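Local atomic coordinates of extracellular protein containing a SCP domain (Bacillus anthracis, PDB entry 4IFA), a protein that is of unknown function but is extracellular, joins a CAP-associated N-terminal region to an SCP domain, and is regarded as a vaccine candidate linked to virulence. Residues V92-A97 and V102-A107; P114-N119 and Y126-L131; R312-N317 and Q334-K339. All blocks are in the same frame, centred on the assembly; numbering follows the deposited sequence.

Interaction 1: residues V92-A97 and V102-A107; sequences VQFGVA and VTAYVA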
loop_
_atom_site.group_PDB
_atom_site.type_symbol
_atom_site.label_atom_id
_atom_site.label_comp_id
_atom_site.label_asym_id
_atom_site.label_seq_id
_atom_site.Cartn_x
_atom_site.Cartn_y
_atom_site.Cartn_z
ATOM N N VAL A 92 1.947 6.820 8.297
ATOM C CA VAL A 92 1.347 5.612 8.798
ATOM C C VAL A 92 -0.167 5.721 8.618
ATOM O O VAL A 92 -0.737 6.833 8.610
ATOM C CB VAL A 92 1.697 5.339 10.277
ATOM C CG1 VAL A 92 1.283 6.452 11.175
ATOM C CG2 VAL A 92 1.094 4.007 10.767
ATOM N N GLN A 93 -0.788 4.573 8.389
ATOM C CA GLN A 93 -2.258 4.489 8.356
ATOM C C GLN A 93 -2.657 3.296 9.194
ATOM O O GLN A 93 -2.045 2.223 9.149
ATOM C CB GLN A 93 -2.769 4.391 6.907
ATOM C CG GLN A 93 -2.201 3.244 6.100
ATOM C CD GLN A 93 -2.633 3.270 4.628
ATOM O OE1 GLN A 93 -2.426 4.278 3.955
ATOM N NE2 GLN A 93 -3.184 2.162 4.117
ATOM N N PHE A 94 -3.650 3.512 10.053
ATOM C CA PHE A 94 -4.173 2.504 11.005
ATOM C C PHE A 94 -5.560 2.077 10.578
ATOM O O PHE A 94 -6.354 2.901 10.131
ATOM C CB PHE A 94 -4.282 3.074 12.426
ATOM C CG PHE A 94 -2.978 3.492 13.061
ATOM C CD1 PHE A 94 -2.286 2.615 13.889
ATOM C CD2 PHE A 94 -2.445 4.756 12.848
ATOM C CE1 PHE A 94 -1.105 2.988 14.521
ATOM C CE2 PHE A 94 -1.251 5.144 13.480
ATOM C CZ PHE A 94 -0.581 4.258 14.312
ATOM N N GLY A 95 -5.863 0.805 10.721
ATOM C CA GLY A 95 -7.208 0.294 10.433
ATOM C C GLY A 95 -7.950 0.062 11.732
ATOM O O GLY A 95 -7.461 -0.686 12.625
ATOM N N VAL A 96 -9.139 0.677 11.850
ATOM C CA VAL A 96 -9.995 0.637 13.024
ATOM C C VAL A 96 -11.317 -0.055 12.689
ATOM O O VAL A 96 -12.018 0.335 11.739
ATOM C CB VAL A 96 -10.244 2.085 13.522
ATOM C CG1 VAL A 96 -11.208 2.120 14.666
ATOM C CG2 VAL A 96 -8.948 2.788 13.918
ATOM N N ALA A 97 -11.688 -1.031 13.501
ATOM C CA ALA A 97 -12.938 -1.798 13.347
ATOM C C ALA A 97 -13.541 -1.878 14.719
ATOM O O ALA A 97 -12.893 -2.333 15.665
ATOM C CB ALA A 97 -12.631 -3.208 12.803
ATOM N N VAL A 102 -6.891 -2.862 14.414
ATOM C CA VAL A 102 -6.717 -4.220 13.906
ATOM C C VAL A 102 -5.590 -4.395 12.884
ATOM O O VAL A 102 -5.164 -5.514 12.631
ATOM C CB VAL A 102 -8.051 -4.778 13.318
ATOM C CG1 VAL A 102 -9.160 -4.765 14.412
ATOM C CG2 VAL A 102 -8.522 -4.081 12.048
ATOM N N THR A 103 -5.104 -3.296 12.332
ATOM C CA THR A 103 -4.051 -3.326 11.315
ATOM C C THR A 103 -3.397 -1.984 11.215
ATOM O O THR A 103 -3.931 -0.994 11.706
ATOM C CB THR A 103 -4.667 -3.783 9.955
ATOM O OG1 THR A 103 -3.647 -4.041 8.960
ATOM C CG2 THR A 103 -5.620 -2.770 9.382
ATOM N N ALA A 104 -2.213 -1.932 10.591
ATOM C CA ALA A 104 -1.560 -0.654 10.279
ATOM C C ALA A 104 -0.580 -0.890 9.159
ATOM O O ALA A 104 -0.039 -1.981 9.045
ATOM C CB ALA A 104 -0.828 -0.041 11.500
ATOM N N TYR A 105 -0.360 0.138 8.354
ATOM C CA TYR A 105 0.671 0.111 7.341
ATOM C C TYR A 105 1.589 1.313 7.558
ATOM O O TYR A 105 1.157 2.473 7.555
ATOM C CB TYR A 105 0.085 0.162 5.925
ATOM C CG TYR A 105 1.163 0.150 4.871
ATOM C CD1 TYR A 105 1.946 -0.964 4.697
ATOM C CD2 TYR A 105 1.429 1.271 4.064
ATOM C CE1 TYR A 105 2.963 -1.014 3.757
ATOM C CE2 TYR A 105 2.487 1.213 3.118
ATOM C CZ TYR A 105 3.217 0.077 2.987
ATOM O OH TYR A 105 4.237 -0.025 2.019
ATOM N N VAL A 106 2.884 1.012 7.715
ATOM C CA VAL A 106 3.958 1.979 7.907
ATOM C C VAL A 106 4.756 2.168 6.642
ATOM O O VAL A 106 5.241 1.186 6.072
ATOM C CB VAL A 106 4.923 1.488 9.033
ATOM C CG1 VAL A 106 6.114 2.450 9.153
ATOM C CG2 VAL A 106 4.170 1.357 10.355
ATOM N N ALA A 107 4.876 3.423 6.180
ATOM C CA ALA A 107 5.732 3.759 5.028
ATOM C C ALA A 107 6.758 4.834 5.333
ATOM O O ALA A 107 7.735 4.969 4.609
ATOM C CB ALA A 107 4.840 4.219 3.853
#
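A beta hairpin inside the seven-stranded antiparallel sheet brings Val92-Ala97 against Val102-Ala107, with a classic beta bulge where Val102 and Thr103 both face Gly95. Two backbone hydrogen bonds hold the bulge, Gly95 N to Thr103 O (2.8 Å) and Val102 N to Gly95 O (2.9 Å); the first is nearly straight (176°), yet its donor lies above the plane of the Thr103 carbonyl. Beyond it Gln93 and Tyr105 form a regular hydrogen-bonded pair. Gly95 suits the bulge because Thr103 CG2, 3.6 Å from Gly95 CA, fills the place where a side chain would project. Thr103 has OG1 anti to the backbone N (chi1 -171°), hydrogen-bonded to Tyr182 O, which leaves CG2 lying on Gly95. On one face Val92 CG2 touches Val106 CG2 (4.1 Å) and covers one face of the Phe94 ring toward its rim; Phe94 CD1 meets the small Ala104 CB (3.9 Å). Helices 51-54 and 59-66 cover this apolar face. On the other, Gln93 CG leans on Tyr105 CB (3.8 Å), while Gln93 OE1 and NE2 hydrogen-bond to Tyr91 OH and Gln223 OE1. The sheet is thus two-sided: hydrocarbon on one face, partners for the Gln93 amide and Thr103 hydroxyl on the other.

Interaction 2: residues P114-N119 and Y126-L131; sequences PPYYIN and YKKNPL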
loop_
_atom_site.group_PDB
_atom_site.type_symbol
_atom_site.label_atom_id
_atom_site.label_comp_id
_atom_site.label_asym_id
_atom_site.label_seq_id
_atom_site.Cartn_x
_atom_site.Cartn_y
_atom_site.Cartn_z
ATOM N N PRO A 114 10.754 -1.445 15.353
ATOM C CA PRO A 114 11.668 -2.432 15.945
ATOM C C PRO A 114 11.090 -3.841 15.835
ATOM O O PRO A 114 9.892 -4.021 15.992
ATOM C CB PRO A 114 11.825 -1.961 17.385
ATOM C CG PRO A 114 10.575 -1.259 17.706
ATOM C CD PRO A 114 10.223 -0.525 16.397
ATOM N N PRO A 115 11.948 -4.857 15.621
ATOM C CA PRO A 115 13.430 -4.809 15.595
ATOM C C PRO A 115 14.078 -4.421 14.295
ATOM O O PRO A 115 15.291 -4.537 14.176
ATOM C CB PRO A 115 13.805 -6.239 15.976
ATOM C CG PRO A 115 12.686 -7.039 15.287
ATOM C CD PRO A 115 11.451 -6.245 15.450
ATOM N N TYR A 116 13.284 -3.880 13.366
ATOM C CA TYR A 116 13.760 -3.478 12.067
ATOM C C TYR A 116 13.857 -1.957 11.973
ATOM O O TYR A 116 13.577 -1.248 12.950
ATOM C CB TYR A 116 12.815 -3.998 10.967
ATOM C CG TYR A 116 12.382 -5.428 11.140
ATOM C CD1 TYR A 116 13.290 -6.467 11.032
ATOM C CD2 TYR A 116 11.070 -5.739 11.498
ATOM C CE1 TYR A 116 12.890 -7.806 11.238
ATOM C CE2 TYR A 116 10.683 -7.064 11.705
ATOM C CZ TYR A 116 11.610 -8.079 11.558
ATOM O OH TYR A 116 11.273 -9.424 11.758
ATOM N N TYR A 117 14.270 -1.475 10.787
ATOM C CA TYR A 117 14.156 -0.055 10.429
ATOM C C TYR A 117 13.804 0.020 8.952
ATOM O O TYR A 117 14.219 -0.852 8.197
ATOM C CB TYR A 117 15.379 0.786 10.756
ATOM C CG TYR A 117 16.638 0.398 10.039
ATOM C CD1 TYR A 117 17.074 1.090 8.944
ATOM C CD2 TYR A 117 17.452 -0.592 10.541
ATOM C CE1 TYR A 117 18.254 0.765 8.326
ATOM C CE2 TYR A 117 18.633 -0.931 9.920
ATOM C CZ TYR A 117 19.028 -0.249 8.821
ATOM O OH TYR A 117 20.227 -0.575 8.169
ATOM N N ILE A 118 13.059 1.052 8.542
ATOM C CA ILE A 118 12.756 1.248 7.121
ATOM C C ILE A 118 14.092 1.590 6.483
ATOM O O ILE A 118 14.794 2.496 6.955
ATOM C CB ILE A 118 11.714 2.358 6.924
ATOM C CG1 ILE A 118 10.387 1.997 7.596
ATOM C CG2 ILE A 118 11.522 2.668 5.456
ATOM C CD1 ILE A 118 9.632 0.795 6.991
ATOM N N ASN A 119 14.452 0.827 5.427
ATOM C CA ASN A 119 15.685 0.861 4.627
ATOM C C ASN A 119 16.582 -0.352 4.934
ATOM O O ASN A 119 17.572 -0.568 4.235
ATOM C CB ASN A 119 16.569 2.109 4.842
ATOM C CG ASN A 119 15.916 3.426 4.497
ATOM O OD1 ASN A 119 14.914 3.474 3.821
ATOM N ND2 ASN A 119 16.551 4.520 4.973
ATOM N N TYR A 126 16.306 -10.995 7.731
ATOM C CA TYR A 126 16.112 -12.434 7.796
ATOM C C TYR A 126 16.847 -13.031 8.942
ATOM O O TYR A 126 16.276 -13.796 9.693
ATOM C CB TYR A 126 16.615 -13.098 6.500
ATOM C CG TYR A 126 16.332 -14.587 6.425
ATOM C CD1 TYR A 126 15.281 -15.094 5.673
ATOM C CD2 TYR A 126 17.130 -15.484 7.096
ATOM C CE1 TYR A 126 15.046 -16.469 5.620
ATOM C CE2 TYR A 126 16.890 -16.840 7.063
ATOM C CZ TYR A 126 15.833 -17.321 6.335
ATOM O OH TYR A 126 15.665 -18.708 6.314
ATOM N N LYS A 127 18.111 -12.642 9.059
ATOM C CA LYS A 127 19.023 -13.240 10.016
ATOM C C LYS A 127 18.511 -13.163 11.422
ATOM O O LYS A 127 18.723 -14.096 12.214
ATOM C CB LYS A 127 20.364 -12.524 9.941
ATOM C CG LYS A 127 21.508 -13.299 10.524
ATOM C CD LYS A 127 22.785 -12.503 10.415
ATOM C CE LYS A 127 23.195 -12.246 8.975
ATOM N NZ LYS A 127 24.473 -11.504 8.915
ATOM N N LYS A 128 17.849 -12.062 11.763
ATOM C CA LYS A 128 17.410 -11.879 13.144
ATOM C C LYS A 128 16.178 -12.734 13.467
ATOM O O LYS A 128 15.926 -13.035 14.642
ATOM C CB LYS A 128 17.262 -10.362 13.524
ATOM C CG LYS A 128 16.091 -9.634 12.956
ATOM C CD LYS A 128 16.103 -8.108 13.257
ATOM C CE LYS A 128 17.174 -7.326 12.464
ATOM N NZ LYS A 128 17.314 -5.835 12.710
ATOM N N ASN A 129 15.431 -13.136 12.436
ATOM C CA ASN A 129 14.259 -13.999 12.612
ATOM C C ASN A 129 13.888 -14.638 11.277
ATOM O O ASN A 129 13.030 -14.108 10.541
ATOM C CB ASN A 129 13.067 -13.200 13.144
ATOM C CG ASN A 129 12.005 -14.092 13.774
ATOM O OD1 ASN A 129 12.112 -15.323 13.742
ATOM N ND2 ASN A 129 10.985 -13.477 14.368
ATOM N N PRO A 130 14.541 -15.769 10.944
ATOM C CA PRO A 130 14.291 -16.456 9.670
ATOM C C PRO A 130 12.814 -16.524 9.265
ATOM O O PRO A 130 11.961 -16.925 10.065
ATOM C CB PRO A 130 14.894 -17.842 9.902
ATOM C CG PRO A 130 16.048 -17.570 10.828
ATOM C CD PRO A 130 15.544 -16.495 11.757
ATOM N N LEU A 131 12.576 -16.165 8.002
ATOM C CA LEU A 131 11.274 -16.021 7.371
ATOM C C LEU A 131 10.802 -17.340 6.802
ATOM O O LEU A 131 11.540 -17.976 6.060
ATOM C CB LEU A 131 11.425 -15.010 6.248
ATOM C CG LEU A 131 12.026 -13.698 6.719
ATOM C CD1 LEU A 131 12.422 -12.800 5.557
ATOM C CD2 LEU A 131 11.053 -13.021 7.673
HETATM O O HOH W 1 12.722 -11.230 10.285
HETATM O O HOH W 2 11.069 -10.554 14.431
#
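Pro115, held after a cis peptide bond, and Tyr116 meet Lys128 and Asn129 where the loop leading into helix 122-128 folds back along the end of that helix, a surface loop-to-helix contact in the N-terminal region. Pro115 uses both its ring and its carbonyl. Its CB lies 4.0 Å from Lys128 CD, and its O accepts a 2.8 Å hydrogen bond from Lys128 NZ, which comes in tilted 31° from the carbonyl plane. The lysine bends about its CG-CD bond (chi3 72°), which turns the ammonium end toward the proline carbonyl. The same nitrogen makes a salt bridge to Glu120, whose other oxygen takes the backbone N-H of Tyr117, so the loop and the helix share one carboxylate. A long, flexible lysine suits this place, since its methylenes cover apolar neighbours while its charge is met at the tip.

Tyr116 follows, with Pro115 CG lying over the centre of one face of its ring. Lys128 CD lies 3.8 Å from Tyr116 CE1, approaching obliquely, and Val125, Val159 and Leu177 pack round the tyrosine. Its hydroxyl reaches Asn129 through water: Tyr116 OH donates at 2.7 Å to a water that in turn donates to Asn129 O at 2.9 Å, the backbone oxygen of the residue whose N-H bonds back to Tyr126 O.

Interaction 3: residues R312-N317 and Q334-K339; sequences RKNLLN and QNFIRK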
loop_
_atom_site.group_PDB
_atom_site.type_symbol
_atom_site.label_atom_id
_atom_site.label_comp_id
_atom_site.label_asym_id
_atom_site.label_seq_id
_atom_site.Cartn_x
_atom_site.Cartn_y
_atom_site.Cartn_z
ATOM N N ARG A 312 8.207 0.089 -12.576
ATOM C CA ARG A 312 9.173 0.884 -11.814
ATOM C C ARG A 312 9.737 2.034 -12.627
ATOM O O ARG A 312 9.966 3.126 -12.107
ATOM C CB ARG A 312 10.289 -0.040 -11.305
ATOM C CG ARG A 312 11.364 0.600 -10.443
ATOM C CD ARG A 312 12.469 -0.439 -10.243
ATOM N NE ARG A 312 13.500 -0.007 -9.293
ATOM C CZ ARG A 312 13.342 -0.059 -7.974
ATOM N NH1 ARG A 312 12.199 -0.482 -7.429
ATOM N NH2 ARG A 312 14.318 0.345 -7.175
ATOM N N LYS A 313 9.985 1.796 -13.921
ATOM C CA LYS A 313 10.466 2.857 -14.802
ATOM C C LYS A 313 9.522 4.069 -14.753
ATOM O O LYS A 313 10.001 5.200 -14.717
ATOM C CB LYS A 313 10.703 2.360 -16.250
ATOM C CG LYS A 313 11.902 1.431 -16.362
ATOM C CD LYS A 313 12.327 1.047 -17.765
ATOM C CE LYS A 313 13.412 -0.063 -17.669
ATOM N NZ LYS A 313 14.541 0.239 -16.724
ATOM N N ASN A 314 8.192 3.850 -14.740
ATOM C CA ASN A 314 7.276 4.981 -14.683
ATOM C C ASN A 314 7.322 5.661 -13.316
ATOM O O ASN A 314 7.398 6.890 -13.227
ATOM C CB ASN A 314 5.841 4.573 -15.007
ATOM C CG ASN A 314 5.633 4.229 -16.448
ATOM O OD1 ASN A 314 6.192 4.882 -17.352
ATOM N ND2 ASN A 314 4.812 3.220 -16.684
ATOM N N LEU A 315 7.359 4.857 -12.247
ATOM C CA LEU A 315 7.467 5.421 -10.902
ATOM C C LEU A 315 8.649 6.338 -10.736
ATOM O O LEU A 315 8.577 7.360 -10.072
ATOM C CB LEU A 315 7.593 4.305 -9.864
ATOM C CG LEU A 315 6.353 3.448 -9.666
ATOM C CD1 LEU A 315 6.706 2.221 -8.797
ATOM C CD2 LEU A 315 5.167 4.172 -9.027
ATOM N N LEU A 316 9.764 5.974 -11.363
ATOM C CA LEU A 316 11.039 6.664 -11.142
ATOM C C LEU A 316 11.434 7.634 -12.249
ATOM O O LEU A 316 12.549 8.138 -12.268
ATOM C CB LEU A 316 12.174 5.642 -10.907
ATOM C CG LEU A 316 11.981 4.674 -9.742
ATOM C CD1 LEU A 316 13.203 3.787 -9.561
ATOM C CD2 LEU A 316 11.623 5.403 -8.464
ATOM N N ASN A 317 10.504 7.939 -13.153
ATOM C CA ASN A 317 10.830 8.825 -14.262
ATOM C C ASN A 317 10.787 10.271 -13.837
ATOM O O ASN A 317 9.730 10.795 -13.517
ATOM C CB ASN A 317 9.878 8.571 -15.435
ATOM C CG ASN A 317 10.318 9.281 -16.710
ATOM O OD1 ASN A 317 11.186 10.166 -16.705
ATOM N ND2 ASN A 317 9.730 8.867 -17.830
ATOM N N GLN A 334 -2.516 3.856 -12.665
ATOM C CA GLN A 334 -1.784 5.118 -12.546
ATOM C C GLN A 334 -1.612 5.686 -13.935
ATOM O O GLN A 334 -1.111 4.983 -14.832
ATOM C CB GLN A 334 -0.380 4.905 -11.977
ATOM C CG GLN A 334 -0.308 4.537 -10.517
ATOM C CD GLN A 334 1.114 4.262 -10.052
ATOM O OE1 GLN A 334 1.884 3.573 -10.727
ATOM N NE2 GLN A 334 1.492 4.823 -8.888
ATOM N N ASN A 335 -1.945 6.969 -14.102
ATOM C CA ASN A 335 -1.627 7.703 -15.320
ATOM C C ASN A 335 -0.722 8.872 -14.916
ATOM O O ASN A 335 -1.100 9.780 -14.169
ATOM C CB ASN A 335 -2.860 8.154 -16.106
ATOM C CG ASN A 335 -3.543 7.027 -16.865
ATOM O OD1 ASN A 335 -3.057 5.852 -16.928
ATOM N ND2 ASN A 335 -4.685 7.355 -17.443
ATOM N N PHE A 336 0.511 8.823 -15.414
ATOM C CA PHE A 336 1.537 9.815 -15.153
ATOM C C PHE A 336 1.552 10.782 -16.325
ATOM O O PHE A 336 1.409 10.370 -17.482
ATOM C CB PHE A 336 2.935 9.147 -15.093
ATOM C CG PHE A 336 3.129 8.142 -13.994
ATOM C CD1 PHE A 336 3.713 8.534 -12.804
ATOM C CD2 PHE A 336 2.762 6.817 -14.163
ATOM C CE1 PHE A 336 3.913 7.627 -11.789
ATOM C CE2 PHE A 336 2.929 5.900 -13.140
ATOM C CZ PHE A 336 3.516 6.318 -11.956
ATOM N N ILE A 337 1.750 12.068 -16.044
ATOM C CA ILE A 337 1.873 13.075 -17.095
ATOM C C ILE A 337 2.979 14.067 -16.809
ATOM O O ILE A 337 3.476 14.200 -15.687
ATOM C CB ILE A 337 0.572 13.878 -17.344
ATOM C CG1 ILE A 337 0.117 14.598 -16.062
ATOM C CG2 ILE A 337 -0.571 12.918 -17.834
ATOM C CD1 ILE A 337 -1.003 15.627 -16.333
ATOM N N ARG A 338 3.420 14.697 -17.890
ATOM C CA ARG A 338 4.323 15.823 -17.844
ATOM C C ARG A 338 3.586 16.992 -18.454
ATOM O O ARG A 338 3.079 16.898 -19.581
ATOM C CB ARG A 338 5.618 15.609 -18.654
ATOM C CG ARG A 338 6.530 16.832 -18.628
ATOM C CD ARG A 338 7.784 16.597 -19.444
ATOM N NE ARG A 338 8.661 17.756 -19.470
ATOM C CZ ARG A 338 9.616 18.033 -18.590
ATOM N NH1 ARG A 338 9.817 17.237 -17.537
ATOM N NH2 ARG A 338 10.354 19.121 -18.752
ATOM N N LYS A 339 3.527 18.094 -17.742
ATOM C CA LYS A 339 3.023 19.313 -18.352
ATOM C C LYS A 339 3.750 20.521 -17.779
ATOM O O LYS A 339 4.599 20.379 -16.895
ATOM C CB LYS A 339 1.501 19.418 -18.271
ATOM C CG LYS A 339 0.968 19.387 -16.862
ATOM C CD LYS A 339 -0.527 19.534 -16.848
ATOM C CE LYS A 339 -1.076 19.557 -15.437
ATOM N NZ LYS A 339 -2.558 19.745 -15.476
ATOM O OXT LYS A 339 3.544 21.651 -18.265
#
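Phe336 turns its flat ring toward the last turn of helix 309-315, and Asn314 and Leu315 meet it from different sides. Asn314 O stands 3.8 Å above one ring face, offset toward the rim, and Asn314 CB touches Phe336 CE2 at 3.7 Å. Leu315 CD2 instead comes up at the ring edge, close to its plane, 4.0 Å from Phe336 CZ. Phe336 has CG anti to its own carbonyl carbon (chi1 -63°), and the ring thereby extends from strand 331-338 to the helix. Two residues earlier, on the same side of the strand, Gln334 crosses Leu315 at about a right angle. Here the leucine methyl CD2 sits evenly between the two ends of the amide, 3.7 Å from both Gln334 OE1 and NE2.

This is helix-on-sheet packing of the alpha-beta-alpha sandwich characteristic of SCP domains. Leu302 of helix 298-306 touches both Leu315 and Gln334, while Ile337, on the other side of the strand from Gln334 and Phe336, meets helix 244-260. Leucine and phenylalanine suit this layer by filling it with hydrocarbon; the asparagine and glutamine fit because Asn290 of strand 286-293 answers both. Apolar contact therefore closes the helix directly onto the strand, whereas the two amides are joined indirectly: Asn290 takes a hydrogen bond from Asn314 ND2 and gives one to Gln334 OE1, consistent with fixing how those amides are turned.

How the interactions relate
Interactions 1 and 2 follow each other along the chain in the N-terminal region: strand 100-106 leaves the hairpin and the loop after it leads to helix 122-128. Their centres are 20 Å apart and their nearest atoms about 4 Å, without touching. One is a buried sheet pairing, the other a surface contact with one direct hydrogen bond and water bridges. Interaction 3 belongs to the SCP region, its centre 27 Å from that of interaction 1 and 31 Å from that of interaction 2. Helix 210-234 connects the two regions: Gln223 hydrogen-bonds to Gln93, while Ile224 and Thr228 touch Gln334 and Leu315. A salt bridge from Arg312 to Asp171 of the seven-stranded sheet adds a second tie.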